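Local structure of tartrate dehydrogenase/decarboxylase (Pseudomonas putida, 3FLK) at residues A[242-245]-A[246-249]; A[198-201]-A[202-205]; A[163-166]-A[167-171]. The protein oxidises tartrate with NAD+ to oxaloglycolate, and also converts meso-tartrate to D-glycerate and D-malate to pyruvate, using magnesium or manganese. The protein carries 1 engineered substitution. All coordinates share one frame; numbering follows the deposited sequence.

Interaction 1. Residues A[242-245]-A[246-249]; sequences VASN and LFGD. With MG (magnesium ion), chain E; OXL (oxalate ion), chain G.
Ser244 OG approaches the Phe247 ring obliquely, 3.6 Å from CG, while Ala243 CB packs against Phe247 CB at 4.0 Å and Leu246 of the second subunit also packs on Phe247. The other flat group, the Asp249 carboxylate, is split between two tasks. Its OD1 binds the magnesium ion at 2.2 Å, whereas OD2 accepts from Tyr141 OH and forms a salt bridge with Lys192 of the second subunit. With CG anti to the backbone N (chi1 -166°), the carboxylate is carried out to the metal. Oxalate O1 and O4, two waters and Asp225 of the second subunit complete the site, and one of the waters donates to Asp249 O. Serine suits the N-cap because Ser244 OG folds back to accept from Phe247 N, a weak bond of 3.4 Å, and still reaches Glu140. Gly248 N donates to Ser244 O at 2.8 Å, starting the helix's own bonding, and a CB on Gly248 would probably fall too close to that same oxygen. Asp249 N donates next, to Asn245 O at 3.2 Å. A capped helix following strand 240-243 thus presents an aspartate to the metal in the intersubunit active site of this isocitrate/isopropylmalate dehydrogenase family member.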
loop_
_atom_site.group_PDB
_atom_site.type_symbol
_atom_site.label_atom_id
_atom_site.label_comp_id
_atom_site.label_asym_id
_atom_site.label_seq_id
_atom_site.Cartn_x
_atom_site.Cartn_y
_atom_site.Cartn_z
ATOM N N VAL A 242 11.775 5.773 4.715
ATOM C CA VAL A 242 12.577 4.573 4.491
ATOM C C VAL A 242 11.693 3.327 4.602
ATOM O O VAL A 242 10.851 3.225 5.500
ATOM C CB VAL A 242 13.831 4.518 5.427
ATOM C CG1 VAL A 242 13.438 4.412 6.906
ATOM C CG2 VAL A 242 14.786 3.392 5.015
ATOM N N ALA A 243 11.876 2.396 3.670
ATOM C CA ALA A 243 10.976 1.251 3.543
ATOM C C ALA A 243 11.656 0.038 2.920
ATOM O O ALA A 243 12.679 0.164 2.242
ATOM C CB ALA A 243 9.738 1.643 2.727
ATOM N N SER A 244 11.074 -1.136 3.162
ATOM C CA SER A 244 11.504 -2.388 2.538
ATOM C C SER A 244 11.197 -2.384 1.036
ATOM O O SER A 244 10.547 -1.464 0.531
ATOM C CB SER A 244 10.779 -3.563 3.193
ATOM O OG SER A 244 9.393 -3.511 2.882
ATOM N N ASN A 245 11.649 -3.427 0.342
ATOM C CA ASN A 245 11.464 -3.572 -1.106
ATOM C C ASN A 245 10.013 -3.392 -1.550
ATOM O O ASN A 245 9.723 -2.582 -2.440
ATOM C CB ASN A 245 11.994 -4.934 -1.569
ATOM C CG ASN A 245 12.684 -4.874 -2.921
ATOM O OD1 ASN A 245 12.333 -4.070 -3.787
ATOM N ND2 ASN A 245 13.676 -5.739 -3.109
ATOM N N LEU A 246 9.108 -4.137 -0.919
ATOM C CA LEU A 246 7.680 -4.069 -1.234
ATOM C C LEU A 246 7.015 -2.763 -0.790
ATOM O O LEU A 246 6.286 -2.135 -1.569
ATOM C CB LEU A 246 6.934 -5.265 -0.628
ATOM C CG LEU A 246 5.398 -5.261 -0.708
ATOM C CD1 LEU A 246 4.911 -5.313 -2.155
ATOM C CD2 LEU A 246 4.827 -6.422 0.093
ATOM N N PHE A 247 7.244 -2.369 0.460
ATOM C CA PHE A 247 6.595 -1.174 1.000
ATOM C C PHE A 247 7.040 0.090 0.260
ATOM O O PHE A 247 6.219 0.966 -0.021
ATOM C CB PHE A 247 6.806 -1.046 2.519
ATOM C CG PHE A 247 6.111 -2.118 3.334
ATOM C CD1 PHE A 247 5.126 -2.936 2.767
ATOM C CD2 PHE A 247 6.421 -2.286 4.679
ATOM C CE1 PHE A 247 4.484 -3.919 3.525
ATOM C CE2 PHE A 247 5.783 -3.266 5.448
ATOM C CZ PHE A 247 4.816 -4.084 4.869
ATOM N N GLY A 248 8.328 0.159 -0.076
ATOM C CA GLY A 248 8.879 1.254 -0.875
ATOM C C GLY A 248 8.310 1.305 -2.284
ATOM O O GLY A 248 8.055 2.385 -2.819
ATOM N N ASP A 249 8.113 0.133 -2.882
ATOM C CA ASP A 249 7.456 0.013 -4.186
ATOM C C ASP A 249 6.055 0.641 -4.153
ATOM O O ASP A 249 5.726 1.486 -4.991
ATOM C CB ASP A 249 7.387 -1.464 -4.598
ATOM C CG ASP A 249 7.025 -1.664 -6.064
ATOM O OD1 ASP A 249 6.619 -0.700 -6.748
ATOM O OD2 ASP A 249 7.144 -2.812 -6.537
HETATM MG MG MG E . 6.252 0.126 -8.708
HETATM C C1 OXL G . 8.111 -2.268 -9.458
HETATM C C2 OXL G . 9.066 -1.214 -9.106
HETATM O O1 OXL G . 6.889 -1.985 -9.502
HETATM O O2 OXL G . 10.286 -1.482 -9.036
HETATM O O3 OXL G . 8.530 -3.424 -9.690
HETATM O O4 OXL G . 8.629 -0.062 -8.875
HETATM O O HOH W 1 6.310 1.790 -7.586
HETATM O O HOH W 2 6.234 1.037 -10.592
#

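Interaction 2. Residues A[198-201]-A[202-205]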
loop_
_atom_site.group_PDB
_atom_site.type_symbol
_atom_site.label_atom_id
_atom_site.label_comp_id
_atom_site.label_asym_id
_atom_site.label_seq_id
_atom_site.Cartn_x
_atom_site.Cartn_y
_atom_site.Cartn_z
ATOM N N ILE A 198 7.958 -11.592 12.540
ATOM C CA ILE A 198 9.400 -11.840 12.611
ATOM C C ILE A 198 10.220 -10.765 11.888
ATOM O O ILE A 198 11.112 -10.155 12.480
ATOM C CB ILE A 198 9.765 -13.261 12.090
ATOM C CG1 ILE A 198 8.975 -14.327 12.856
ATOM C CG2 ILE A 198 11.268 -13.526 12.218
ATOM C CD1 ILE A 198 9.069 -15.706 12.268
ATOM N N SER A 199 9.901 -10.531 10.616
ATOM C CA SER A 199 10.654 -9.597 9.781
ATOM C C SER A 199 10.546 -8.147 10.256
ATOM O O SER A 199 11.557 -7.451 10.364
ATOM C CB SER A 199 10.202 -9.704 8.321
ATOM O OG SER A 199 8.835 -9.355 8.188
HETATM N N MSE A 200 9.325 -7.702 10.541
HETATM C CA MSE A 200 9.091 -6.296 10.876
HETATM C C MSE A 200 9.513 -5.857 12.290
HETATM O O MSE A 200 10.050 -4.759 12.443
HETATM C CB MSE A 200 7.651 -5.874 10.565
HETATM C CG MSE A 200 7.331 -5.730 9.073
HETATM SE SE MSE A 200 8.539 -4.597 8.005
HETATM C CE MSE A 200 9.059 -3.283 9.315
ATOM N N PRO A 201 9.263 -6.689 13.327
ATOM C CA PRO A 201 9.863 -6.365 14.629
ATOM C C PRO A 201 11.383 -6.227 14.549
ATOM O O PRO A 201 11.959 -5.390 15.238
ATOM C CB PRO A 201 9.475 -7.563 15.497
ATOM C CG PRO A 201 8.205 -8.046 14.891
ATOM C CD PRO A 201 8.425 -7.900 13.415
ATOM N N TYR A 202 12.011 -7.032 13.696
ATOM C CA TYR A 202 13.450 -6.955 13.476
ATOM C C TYR A 202 13.868 -5.652 12.784
ATOM O O TYR A 202 14.840 -5.012 13.193
ATOM C CB TYR A 202 13.942 -8.162 12.676
ATOM C CG TYR A 202 15.418 -8.104 12.373
ATOM C CD1 TYR A 202 16.363 -8.377 13.365
ATOM C CD2 TYR A 202 15.873 -7.759 11.100
ATOM C CE1 TYR A 202 17.722 -8.313 13.093
ATOM C CE2 TYR A 202 17.232 -7.695 10.819
ATOM C CZ TYR A 202 18.147 -7.973 11.819
ATOM O OH TYR A 202 19.490 -7.909 11.542
ATOM N N TRP A 203 13.137 -5.281 11.735
ATOM C CA TRP A 203 13.342 -4.009 11.034
ATOM C C TRP A 203 13.240 -2.840 12.018
ATOM O O TRP A 203 14.092 -1.952 12.015
ATOM C CB TRP A 203 12.338 -3.877 9.881
ATOM C CG TRP A 203 12.300 -2.536 9.176
ATOM C CD1 TRP A 203 11.532 -1.452 9.512
ATOM C CD2 TRP A 203 13.026 -2.158 8.000
ATOM N NE1 TRP A 203 11.745 -0.424 8.628
ATOM C CE2 TRP A 203 12.659 -0.828 7.690
ATOM C CE3 TRP A 203 13.959 -2.809 7.182
ATOM C CZ2 TRP A 203 13.195 -0.133 6.598
ATOM C CZ3 TRP A 203 14.491 -2.116 6.092
ATOM C CH2 TRP A 203 14.104 -0.792 5.813
ATOM N N ASP A 204 12.214 -2.866 12.870
ATOM C CA ASP A 204 12.036 -1.868 13.933
ATOM C C ASP A 204 13.224 -1.821 14.900
ATOM O O ASP A 204 13.687 -0.740 15.269
ATOM C CB ASP A 204 10.747 -2.132 14.718
ATOM C CG ASP A 204 9.490 -1.908 13.890
ATOM O OD1 ASP A 204 9.598 -1.555 12.696
ATOM O OD2 ASP A 204 8.385 -2.084 14.445
ATOM N N LYS A 205 13.707 -2.996 15.302
ATOM C CA LYS A 205 14.848 -3.110 16.212
ATOM C C LYS A 205 16.105 -2.470 15.618
ATOM O O LYS A 205 16.815 -1.727 16.303
ATOM C CB LYS A 205 15.105 -4.580 16.558
ATOM C CG LYS A 205 15.914 -4.805 17.818
ATOM C CD LYS A 205 16.020 -6.291 18.131
ATOM C CE LYS A 205 16.726 -6.532 19.456
ATOM N NZ LYS A 205 16.620 -7.962 19.876
#
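Met200, present as selenomethionine, lies alongside the indole of Trp203 and leans obliquely over the side of its five-membered ring, with SE 4.9 Å from the ring centroid and 31° off the ring normal. This is a Met-aromatic contact between residues three apart in the first turns of helix 199-211, the helix of the beta-alpha-beta unit that joins strands 186-191 and 218-223. The Met200 chain bends at chi2 and chi3, turning its flexible end toward Trp203 so that both side chains point the same way; a long unbranched residue is well suited to this. Trp203 CG stands anti to the backbone N (chi1 172°), which sends the large ring inward against Val168, Ile171 and Leu172 of helix 165-181, while NE1 bonds to Ser189. Asp204 OD1 lies at the edge of the indole, in its plane. Proline suits position 201, since a residue in the first turn needs no N-H for bonds within the helix, and Pro201 O still accepts from Lys205 N at 3.0 Å. Tyr202 CB rests 3.5 Å from Ile198 O, and its hydroxyl bonds to Glu155 of the second subunit. Asp204 is buried, but its carboxylate is met by Lys221, Thr191 and Ser193. Its backbone N donates to Met200 O in a nearly linear bond, N to O 2.9 Å, angle 170°.

Interaction 3. Residues A[163-166]-A[167-171]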
loop_
_atom_site.group_PDB
_atom_site.type_symbol
_atom_site.label_atom_id
_atom_site.label_comp_id
_atom_site.label_asym_id
_atom_site.label_seq_id
_atom_site.Cartn_x
_atom_site.Cartn_y
_atom_site.Cartn_z
ATOM N N PHE A 163 15.574 -10.972 5.252
ATOM C CA PHE A 163 16.177 -9.718 5.689
ATOM C C PHE A 163 17.491 -10.039 6.399
ATOM O O PHE A 163 17.560 -10.993 7.180
ATOM C CB PHE A 163 15.229 -8.958 6.622
ATOM C CG PHE A 163 13.954 -8.497 5.958
ATOM C CD1 PHE A 163 13.823 -7.187 5.507
ATOM C CD2 PHE A 163 12.882 -9.373 5.791
ATOM C CE1 PHE A 163 12.642 -6.751 4.895
ATOM C CE2 PHE A 163 11.700 -8.950 5.175
ATOM C CZ PHE A 163 11.580 -7.637 4.730
ATOM N N THR A 164 18.535 -9.270 6.101
ATOM C CA THR A 164 19.846 -9.462 6.734
ATOM C C THR A 164 20.233 -8.210 7.510
ATOM O O THR A 164 19.755 -7.119 7.197
ATOM C CB THR A 164 20.956 -9.787 5.703
ATOM O OG1 THR A 164 21.110 -8.695 4.786
ATOM C CG2 THR A 164 20.634 -11.063 4.926
ATOM N N ARG A 165 21.087 -8.362 8.522
ATOM C CA ARG A 165 21.609 -7.198 9.243
ATOM C C ARG A 165 22.356 -6.264 8.295
ATOM O O ARG A 165 22.179 -5.049 8.358
ATOM C CB ARG A 165 22.518 -7.599 10.410
ATOM C CG ARG A 165 23.009 -6.395 11.210
ATOM C CD ARG A 165 23.841 -6.783 12.420
ATOM N NE ARG A 165 23.001 -7.182 13.542
ATOM C CZ ARG A 165 23.331 -7.041 14.823
ATOM N NH1 ARG A 165 24.489 -6.487 15.167
ATOM N NH2 ARG A 165 22.490 -7.443 15.763
ATOM N N ARG A 166 23.175 -6.843 7.421
ATOM C CA ARG A 166 23.949 -6.074 6.447
ATOM C C ARG A 166 23.052 -5.210 5.562
ATOM O O ARG A 166 23.255 -3.999 5.471
ATOM C CB ARG A 166 24.834 -6.992 5.596
ATOM C CG ARG A 166 25.966 -7.654 6.377
ATOM C CD ARG A 166 26.943 -8.367 5.452
ATOM N NE ARG A 166 28.059 -8.956 6.194
ATOM C CZ ARG A 166 28.104 -10.217 6.622
ATOM N NH1 ARG A 166 27.099 -11.049 6.380
ATOM N NH2 ARG A 166 29.167 -10.648 7.290
ATOM N N GLY A 167 22.052 -5.834 4.941
ATOM C CA GLY A 167 21.116 -5.142 4.053
ATOM C C GLY A 167 20.206 -4.141 4.745
ATOM O O GLY A 167 19.949 -3.055 4.217
ATOM N N VAL A 168 19.707 -4.504 5.922
ATOM C CA VAL A 168 18.834 -3.623 6.688
ATOM C C VAL A 168 19.609 -2.403 7.212
ATOM O O VAL A 168 19.162 -1.264 7.051
ATOM C CB VAL A 168 18.096 -4.382 7.828
ATOM C CG1 VAL A 168 17.449 -3.415 8.806
ATOM C CG2 VAL A 168 17.037 -5.330 7.242
ATOM N N ASP A 169 20.774 -2.644 7.813
ATOM C CA ASP A 169 21.590 -1.557 8.362
ATOM C C ASP A 169 22.011 -0.527 7.312
ATOM O O ASP A 169 21.943 0.673 7.567
ATOM C CB ASP A 169 22.824 -2.103 9.091
ATOM C CG ASP A 169 22.501 -2.627 10.484
ATOM O OD1 ASP A 169 21.320 -2.591 10.890
ATOM O OD2 ASP A 169 23.440 -3.072 11.180
ATOM N N ARG A 170 22.427 -0.998 6.139
ATOM C CA ARG A 170 22.942 -0.109 5.096
ATOM C C ARG A 170 21.879 0.793 4.456
ATOM O O ARG A 170 22.175 1.932 4.098
ATOM C CB ARG A 170 23.747 -0.878 4.040
ATOM C CG ARG A 170 22.950 -1.849 3.182
ATOM C CD ARG A 170 23.870 -2.581 2.224
ATOM N NE ARG A 170 23.136 -3.486 1.344
ATOM C CZ ARG A 170 23.686 -4.188 0.357
ATOM N NH1 ARG A 170 24.987 -4.093 0.100
ATOM N NH2 ARG A 170 22.925 -4.984 -0.382
ATOM N N ILE A 171 20.650 0.295 4.317
ATOM C CA ILE A 171 19.557 1.132 3.812
ATOM C C ILE A 171 19.123 2.163 4.861
ATOM O O ILE A 171 18.844 3.315 4.522
ATOM C CB ILE A 171 18.345 0.300 3.254
ATOM C CG1 ILE A 171 17.411 1.183 2.411
ATOM C CG2 ILE A 171 17.571 -0.406 4.368
ATOM C CD1 ILE A 171 18.005 1.616 1.070
#
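Phe163 and Val168 form the buried side, Val168 CG2 sitting at the edge of the phenyl ring, 4.1 Å from CD1. The tight fit is that of Gly167 against Thr164 OG1, whereas Arg166 on the outer side is exposed and extends to Asn154 of the second subunit. Thr164 is the N-cap of helix 165-181, at the end of a strand whose antiparallel pairing continues into the other subunit. With chi1 at 62°, Thr164 OG1 lies between the backbone N and the carbonyl carbon, where it accepts from Gly167 N at 3.0 Å; it also bonds to Glu138. Glycine suits position 167, because a CB would sit tightly against that hydroxyl. Arg165 and Asp169 run side by side, CG of Arg165 being 3.4 Å from Asp169 OD2, yet their charged ends face other partners: Glu155 of the second subunit for the arginine, Arg206 for the aspartate. Replacing Asp169 with an alanine would probably leave Arg206 without its salt-bridge mate and Arg165 and Arg206, already close, less well balanced. Farther along, Arg170 forms a salt bridge with Asp102 and a hydrogen bond with Thr137, and on the way its CG passes 3.2 Å from Arg166 O.

Along the chain the order is interaction 3, then 2, then 1, yet all three gather on the same side of the chain's centre, with centres about 11 Å (2 and 3), about 13 Å (1 and 3) and about 14 Å (1 and 2) apart. Each holds the start of a helix: 165-181, 199-211 and 245-258. Trp203 is the common hub, its CH2 lying 3.8 Å from Ile171 CG2 and 3.9 Å from Ala243 C. Strand 240-243 runs in the mixed sheet beside strand 186-191, which leads into helix 199-211. All three also touch the second subunit, so the helix starts lie together at the dimer interface, where interaction 1 holds a metal site shared by both subunits.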